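Local atomic coordinates of methylxanthine N1-demethylase NdmA (Pseudomonas putida, PDB entry 6ICN), a protein that catalyses the N1-demethylation of caffeine to theobromine and formaldehyde, the first step of caffeine degradation, as a Rieske-type non-heme iron oxygenase. Residues Cys134-Trp142 with Glu153-Asn161; Leu55-Gln63 with Val269-Thr277. All blocks are in the same frame, centred on the assembly; numbering follows the deposited sequence.

Contact 1 of 2, residues Cys134-Trp142 with Glu153-Asn161; sequences CEERYGLIW and EIPYFSAAN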
# COMPACT_ATOMS: atom_id res chain seq x y z
N CYS A 134 13.42 -18.01 -34.15
CA CYS A 134 13.58 -18.04 -32.70
C CYS A 134 14.63 -19.08 -32.35
O CYS A 134 14.50 -20.24 -32.76
CB CYS A 134 12.25 -18.39 -32.01
SG CYS A 134 12.36 -18.36 -30.20
N GLU A 135 15.65 -18.68 -31.59
CA GLU A 135 16.74 -19.58 -31.20
C GLU A 135 17.22 -19.27 -29.79
O GLU A 135 17.26 -18.11 -29.37
CB GLU A 135 17.97 -19.45 -32.12
CG GLU A 135 17.71 -19.79 -33.56
CD GLU A 135 17.61 -21.28 -33.79
OE1 GLU A 135 18.18 -22.06 -32.98
OE2 GLU A 135 16.95 -21.68 -34.77
N GLU A 136 17.63 -20.33 -29.08
CA GLU A 136 18.38 -20.17 -27.85
C GLU A 136 19.87 -20.06 -28.15
O GLU A 136 20.41 -20.79 -29.00
CB GLU A 136 18.14 -21.35 -26.89
CG GLU A 136 18.91 -21.26 -25.56
CD GLU A 136 20.38 -21.73 -25.63
OE1 GLU A 136 21.25 -21.16 -24.94
OE2 GLU A 136 20.68 -22.69 -26.37
N ARG A 137 20.54 -19.13 -27.47
CA ARG A 137 21.99 -19.05 -27.50
C ARG A 137 22.45 -18.33 -26.23
O ARG A 137 21.85 -17.32 -25.85
CB ARG A 137 22.51 -18.32 -28.76
CG ARG A 137 24.02 -18.58 -28.97
CD ARG A 137 24.50 -18.25 -30.39
NE ARG A 137 23.86 -19.07 -31.42
CZ ARG A 137 24.02 -18.87 -32.73
NH1 ARG A 137 24.82 -17.90 -33.16
NH2 ARG A 137 23.38 -19.64 -33.60
N TYR A 138 23.48 -18.87 -25.59
CA TYR A 138 24.08 -18.29 -24.38
C TYR A 138 23.12 -18.27 -23.20
O TYR A 138 23.37 -17.55 -22.23
CB TYR A 138 24.59 -16.86 -24.60
CG TYR A 138 25.33 -16.66 -25.89
CD1 TYR A 138 26.35 -17.53 -26.28
CD2 TYR A 138 25.01 -15.59 -26.73
CE1 TYR A 138 27.04 -17.32 -27.47
CE2 TYR A 138 25.70 -15.39 -27.92
CZ TYR A 138 26.70 -16.26 -28.28
OH TYR A 138 27.40 -16.07 -29.45
N GLY A 139 22.03 -19.04 -23.24
CA GLY A 139 21.08 -18.98 -22.14
C GLY A 139 20.02 -17.92 -22.30
O GLY A 139 19.22 -17.69 -21.37
N LEU A 140 19.99 -17.24 -23.44
CA LEU A 140 18.92 -16.31 -23.78
C LEU A 140 18.13 -16.86 -24.96
O LEU A 140 18.63 -17.67 -25.75
CB LEU A 140 19.48 -14.92 -24.14
CG LEU A 140 20.48 -14.27 -23.16
CD1 LEU A 140 20.93 -12.89 -23.65
CD2 LEU A 140 19.93 -14.19 -21.75
N ILE A 141 16.91 -16.36 -25.10
CA ILE A 141 16.05 -16.66 -26.25
C ILE A 141 16.06 -15.44 -27.15
O ILE A 141 15.77 -14.32 -26.70
CB ILE A 141 14.61 -16.99 -25.80
CG1 ILE A 141 14.60 -18.19 -24.86
CG2 ILE A 141 13.71 -17.19 -27.01
CD1 ILE A 141 15.13 -19.43 -25.49
N TRP A 142 16.37 -15.66 -28.44
CA TRP A 142 16.53 -14.59 -29.42
C TRP A 142 15.46 -14.70 -30.51
O TRP A 142 15.13 -15.80 -30.95
CB TRP A 142 17.90 -14.67 -30.09
CG TRP A 142 19.06 -14.66 -29.16
CD1 TRP A 142 19.54 -15.71 -28.41
CD2 TRP A 142 19.90 -13.54 -28.88
NE1 TRP A 142 20.63 -15.29 -27.68
CE2 TRP A 142 20.86 -13.97 -27.94
CE3 TRP A 142 19.91 -12.20 -29.29
CZ2 TRP A 142 21.86 -13.12 -27.44
CZ3 TRP A 142 20.90 -11.36 -28.81
CH2 TRP A 142 21.85 -11.82 -27.89
N GLU A 153 22.98 -12.20 -37.87
CA GLU A 153 23.19 -13.35 -37.02
C GLU A 153 23.10 -12.94 -35.56
O GLU A 153 23.15 -11.75 -35.23
CB GLU A 153 24.55 -14.01 -37.26
CG GLU A 153 24.57 -14.79 -38.56
CD GLU A 153 25.83 -15.61 -38.74
OE1 GLU A 153 25.75 -16.67 -39.40
OE2 GLU A 153 26.90 -15.18 -38.23
N ILE A 154 22.97 -13.94 -34.70
CA ILE A 154 22.92 -13.67 -33.26
C ILE A 154 24.26 -13.09 -32.81
O ILE A 154 25.33 -13.58 -33.23
CB ILE A 154 22.57 -14.95 -32.48
CG1 ILE A 154 21.11 -15.32 -32.78
CG2 ILE A 154 22.81 -14.77 -30.98
CD1 ILE A 154 20.68 -16.70 -32.30
N PRO A 155 24.25 -12.05 -31.97
CA PRO A 155 25.49 -11.43 -31.48
C PRO A 155 26.54 -12.37 -30.91
O PRO A 155 26.23 -13.47 -30.43
CB PRO A 155 24.97 -10.48 -30.40
CG PRO A 155 23.65 -10.05 -30.92
CD PRO A 155 23.06 -11.27 -31.59
N TYR A 156 27.79 -11.92 -30.94
CA TYR A 156 28.94 -12.69 -30.49
C TYR A 156 29.18 -12.47 -28.99
O TYR A 156 29.30 -11.34 -28.53
CB TYR A 156 30.16 -12.27 -31.30
CG TYR A 156 31.51 -12.72 -30.78
CD1 TYR A 156 31.91 -14.04 -30.88
CD2 TYR A 156 32.39 -11.80 -30.21
CE1 TYR A 156 33.16 -14.44 -30.41
CE2 TYR A 156 33.65 -12.19 -29.75
CZ TYR A 156 34.03 -13.52 -29.86
OH TYR A 156 35.27 -13.90 -29.39
N PHE A 157 29.28 -13.58 -28.26
CA PHE A 157 29.70 -13.62 -26.86
C PHE A 157 31.00 -14.42 -26.79
O PHE A 157 31.00 -15.62 -27.08
CB PHE A 157 28.60 -14.27 -26.02
CG PHE A 157 28.91 -14.43 -24.55
CD1 PHE A 157 29.73 -13.54 -23.88
CD2 PHE A 157 28.32 -15.46 -23.83
CE1 PHE A 157 29.99 -13.68 -22.50
CE2 PHE A 157 28.56 -15.61 -22.46
CZ PHE A 157 29.40 -14.73 -21.79
N SER A 158 32.10 -13.77 -26.41
CA SER A 158 33.42 -14.39 -26.53
C SER A 158 33.63 -15.54 -25.54
O SER A 158 34.44 -16.44 -25.79
CB SER A 158 34.52 -13.34 -26.34
OG SER A 158 34.55 -12.81 -25.02
N ALA A 159 32.93 -15.53 -24.40
CA ALA A 159 33.20 -16.48 -23.33
C ALA A 159 32.50 -17.81 -23.51
O ALA A 159 32.81 -18.76 -22.79
CB ALA A 159 32.80 -15.89 -21.98
N ALA A 160 31.56 -17.91 -24.45
CA ALA A 160 30.84 -19.16 -24.65
C ALA A 160 31.82 -20.27 -25.00
O ALA A 160 32.71 -20.08 -25.84
CB ALA A 160 29.79 -18.99 -25.75
N ASN A 161 31.70 -21.40 -24.31
CA ASN A 161 32.51 -22.59 -24.59
C ASN A 161 34.00 -22.35 -24.36
O ASN A 161 34.85 -22.94 -25.03
CB ASN A 161 32.27 -23.10 -26.01
CG ASN A 161 30.81 -23.39 -26.29
OD1 ASN A 161 30.15 -24.12 -25.54
ND2 ASN A 161 30.27 -22.80 -27.36
O HOH W 1 26.41 -16.02 -31.99
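Tyr138 reaches from a beta-hairpin turn of the Rieske domain to the loop 153-161, and its ring carries much of this contact. Its CB, CG and CD1 meet Phe157 CD2, and CD1 also lies near Ala160 CB. CE1 touches Ala160 CB at 3.6 Å. CD2 and CZ lie under Phe157 CB, which sits over the ring face, 3.5 Å from the centroid, a CH-pi contact. Arg137 CG covers the opposite face. The Phe157 ring turns its edge to Tyr138 in a T-shaped pair, with planes at 85°. CE2 comes to the carbonyl of Pro155, which lies at the ring edge. At the tip, Tyr138 OH is 3.0 Å from Pro155 O. The OH also accepts a weak hydrogen bond from Phe157 N.

The second centre is Ile154. With chi1 at -69°, CG1 is beside the backbone N, which leaves CG2 anti to it and over the indole of Trp142, 3.8 Å from the five-membered ring centroid. Its CD1 lies over the Arg137 guanidinium. Pro155 CD meets Trp142 CZ3 at 3.5 Å. Trp142 NE1 gives Arg137 O a hydrogen bond of 3.0 Å, in the plane of the indole. Leu140 N reaches that oxygen from the other face of the carbonyl. An alanine in place of Trp142 would probably leave Ile154 CG2 and Pro155 without their aromatic surface and Arg137 O with one donor fewer.

Arg137 to Leu140 form a type I' turn, the two-residue loop of a beta-hairpin. Beyond the loop 153-161, Phe157 packs on Phe267 and Ile283 of the seven-stranded sheet. One water joins Arg137 NH1, Tyr138 OH and Ile154 O, so the polar groups beside the apolar packing are bridged across the contact.

Contact 2 of 2, residues Leu55-Gln63 with Val269-Thr277; sequences LAVKLLNEQ and VSCPVDSHT
Leu60 N gives Pro272 O the shortest direct hydrogen bond between these segments, 2.7 Å long and fairly straight. The donor lies nearly in line with the carbonyl. One residue on, Asn61 N binds Val273 O at 2.9 Å, tilted 28° from the carbonyl plane. Successive amides of the type I' turn Leu59-Glu62 thus meet successive carbonyls, those of Pro272 and Val273. The strands 55-59 and 269-274 cross at 92° and belong to different sheets; the two bonds join a turn to a strand.

Apolar groups flank the bonds. Leu60 CD2 rests on Pro272 CG at 3.7 Å, and Leu59 CD1 lies near Cys271 SG. The Lys58 chain crosses Val273 at about a right angle, with CD 3.6 Å from CG1. The bend at chi3 (-82°) turns its NZ to a water, which also donates to Asn61 OD1 and Asp274 OD2. Lys58 NZ is 4.7 Å from Asp274 OD2, so the attraction of these opposite charges is probably indirect.

Asp274 OD1 accepts from His276 N at 3.0 Å, an Asx turn. The two direct bonds are main chain to main chain and do not draw on side-chain chemistry, while the charged pair is bridged by water.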
# COMPACT_ATOMS: atom_id res chain seq x y z
N LEU A 55 5.37 -18.15 -22.61
CA LEU A 55 5.75 -16.89 -21.97
C LEU A 55 5.45 -15.76 -22.95
O LEU A 55 5.91 -15.80 -24.09
CB LEU A 55 7.25 -16.88 -21.59
CG LEU A 55 7.82 -15.53 -21.15
CD1 LEU A 55 7.14 -15.09 -19.85
CD2 LEU A 55 9.37 -15.55 -21.00
N ALA A 56 4.68 -14.76 -22.50
CA ALA A 56 4.48 -13.55 -23.29
C ALA A 56 5.73 -12.67 -23.24
O ALA A 56 6.29 -12.41 -22.17
CB ALA A 56 3.28 -12.75 -22.75
N VAL A 57 6.16 -12.19 -24.42
CA VAL A 57 7.26 -11.24 -24.53
C VAL A 57 6.84 -10.16 -25.52
O VAL A 57 5.88 -10.31 -26.28
CB VAL A 57 8.58 -11.89 -24.99
CG1 VAL A 57 8.98 -13.01 -24.02
CG2 VAL A 57 8.44 -12.44 -26.41
N LYS A 58 7.55 -9.03 -25.47
CA LYS A 58 7.29 -7.89 -26.35
C LYS A 58 8.60 -7.42 -26.95
O LYS A 58 9.60 -7.28 -26.24
CB LYS A 58 6.60 -6.73 -25.60
CG LYS A 58 6.31 -5.54 -26.50
CD LYS A 58 5.64 -4.40 -25.73
CE LYS A 58 4.16 -4.61 -25.58
NZ LYS A 58 3.54 -3.45 -24.86
N LEU A 59 8.58 -7.18 -28.26
CA LEU A 59 9.78 -6.82 -29.00
C LEU A 59 9.36 -5.83 -30.07
O LEU A 59 8.48 -6.14 -30.87
CB LEU A 59 10.42 -8.07 -29.63
CG LEU A 59 11.50 -7.78 -30.65
CD1 LEU A 59 12.67 -7.06 -29.99
CD2 LEU A 59 11.98 -9.10 -31.26
N LEU A 60 9.96 -4.63 -30.04
CA LEU A 60 9.64 -3.58 -31.02
C LEU A 60 8.12 -3.38 -31.14
O LEU A 60 7.58 -3.28 -32.24
CB LEU A 60 10.26 -3.89 -32.38
CG LEU A 60 11.79 -3.90 -32.33
CD1 LEU A 60 12.40 -4.58 -33.58
CD2 LEU A 60 12.32 -2.49 -32.17
N ASN A 61 7.44 -3.38 -29.98
CA ASN A 61 6.00 -3.21 -29.84
C ASN A 61 5.16 -4.36 -30.40
O ASN A 61 3.93 -4.22 -30.48
CB ASN A 61 5.52 -1.89 -30.46
CG ASN A 61 4.46 -1.19 -29.62
OD1 ASN A 61 4.42 -1.33 -28.39
ND2 ASN A 61 3.58 -0.44 -30.28
N GLU A 62 5.77 -5.49 -30.75
CA GLU A 62 5.03 -6.68 -31.14
C GLU A 62 4.79 -7.56 -29.92
O GLU A 62 5.72 -7.84 -29.17
CB GLU A 62 5.82 -7.48 -32.18
CG GLU A 62 6.07 -6.73 -33.46
CD GLU A 62 5.00 -7.02 -34.50
OE1 GLU A 62 3.88 -7.43 -34.12
OE2 GLU A 62 5.30 -6.87 -35.70
N GLN A 63 3.55 -8.03 -29.75
CA GLN A 63 3.22 -8.95 -28.67
C GLN A 63 3.41 -10.38 -29.17
O GLN A 63 2.69 -10.83 -30.06
CB GLN A 63 1.79 -8.74 -28.19
CG GLN A 63 1.55 -7.35 -27.64
CD GLN A 63 0.15 -7.21 -27.07
OE1 GLN A 63 -0.10 -7.62 -25.95
NE2 GLN A 63 -0.75 -6.66 -27.86
N VAL A 269 23.31 -6.76 -23.57
CA VAL A 269 22.46 -6.55 -24.75
C VAL A 269 21.08 -6.06 -24.31
O VAL A 269 20.54 -6.49 -23.28
CB VAL A 269 22.39 -7.84 -25.60
CG1 VAL A 269 21.88 -9.05 -24.77
CG2 VAL A 269 21.56 -7.63 -26.87
N SER A 270 20.51 -5.14 -25.08
CA SER A 270 19.22 -4.53 -24.78
C SER A 270 18.16 -5.07 -25.73
O SER A 270 18.35 -5.06 -26.95
CB SER A 270 19.27 -3.00 -24.92
OG SER A 270 20.26 -2.40 -24.10
N CYS A 271 17.04 -5.52 -25.17
CA CYS A 271 15.83 -5.77 -25.96
C CYS A 271 15.06 -4.46 -26.13
O CYS A 271 14.62 -3.87 -25.13
CB CYS A 271 14.94 -6.80 -25.29
SG CYS A 271 13.38 -7.15 -26.17
N PRO A 272 14.90 -3.98 -27.36
CA PRO A 272 14.04 -2.81 -27.58
C PRO A 272 12.57 -3.20 -27.47
O PRO A 272 11.94 -3.65 -28.43
CB PRO A 272 14.41 -2.38 -29.01
CG PRO A 272 14.75 -3.68 -29.68
CD PRO A 272 15.47 -4.50 -28.62
N VAL A 273 12.02 -3.05 -26.28
CA VAL A 273 10.67 -3.55 -26.03
C VAL A 273 9.66 -2.69 -26.76
O VAL A 273 8.73 -3.20 -27.41
CB VAL A 273 10.40 -3.60 -24.51
CG1 VAL A 273 8.91 -3.83 -24.25
CG2 VAL A 273 11.24 -4.70 -23.87
N ASP A 274 9.80 -1.37 -26.64
CA ASP A 274 8.98 -0.44 -27.40
C ASP A 274 9.75 0.87 -27.54
O ASP A 274 10.97 0.91 -27.33
CB ASP A 274 7.60 -0.27 -26.74
CG ASP A 274 7.67 0.27 -25.31
OD1 ASP A 274 8.62 1.00 -24.96
OD2 ASP A 274 6.75 -0.04 -24.53
N SER A 275 9.03 1.95 -27.88
CA SER A 275 9.66 3.22 -28.20
C SER A 275 10.40 3.84 -27.02
O SER A 275 11.27 4.70 -27.24
CB SER A 275 8.61 4.22 -28.71
OG SER A 275 7.79 4.67 -27.65
N HIS A 276 10.09 3.47 -25.78
CA HIS A 276 10.74 4.12 -24.64
C HIS A 276 11.26 3.16 -23.57
O HIS A 276 11.61 3.62 -22.48
CB HIS A 276 9.79 5.14 -23.99
CG HIS A 276 8.50 4.55 -23.52
ND1 HIS A 276 8.27 4.21 -22.20
CD2 HIS A 276 7.36 4.24 -24.19
CE1 HIS A 276 7.05 3.71 -22.08
NE2 HIS A 276 6.48 3.72 -23.27
N THR A 277 11.31 1.85 -23.84
CA THR A 277 11.61 0.87 -22.81
C THR A 277 12.65 -0.12 -23.31
O THR A 277 12.63 -0.51 -24.48
CB THR A 277 10.34 0.09 -22.42
OG1 THR A 277 9.32 1.02 -22.04
CG2 THR A 277 10.61 -0.87 -21.26
O HOH W 2 4.64 -1.11 -25.47

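How the contacts relate
Contact 2 joins a Rieske hairpin to strand 263-274; contact 1 joins another Rieske hairpin to the loop that leads to strand 166-175. Their centres lie 18 Å apart. Contact 1 is nested in the chain loop closed by contact 2. They meet directly: Val269 CG1 is 4.1 Å from Leu140 CD1 and 4.2 Å from Trp142 CH2. Strands 55-59 and 131-137 belong to one Rieske sheet. Both contacts lie where that sheet meets the seven-stranded sheet, contact 1 through Tyr138, Leu140 and Trp142 and its loop. Neither contact lies at an annotated site. The side chain of Phe157 in contact 1 is about 13 Å from the bound caffeine.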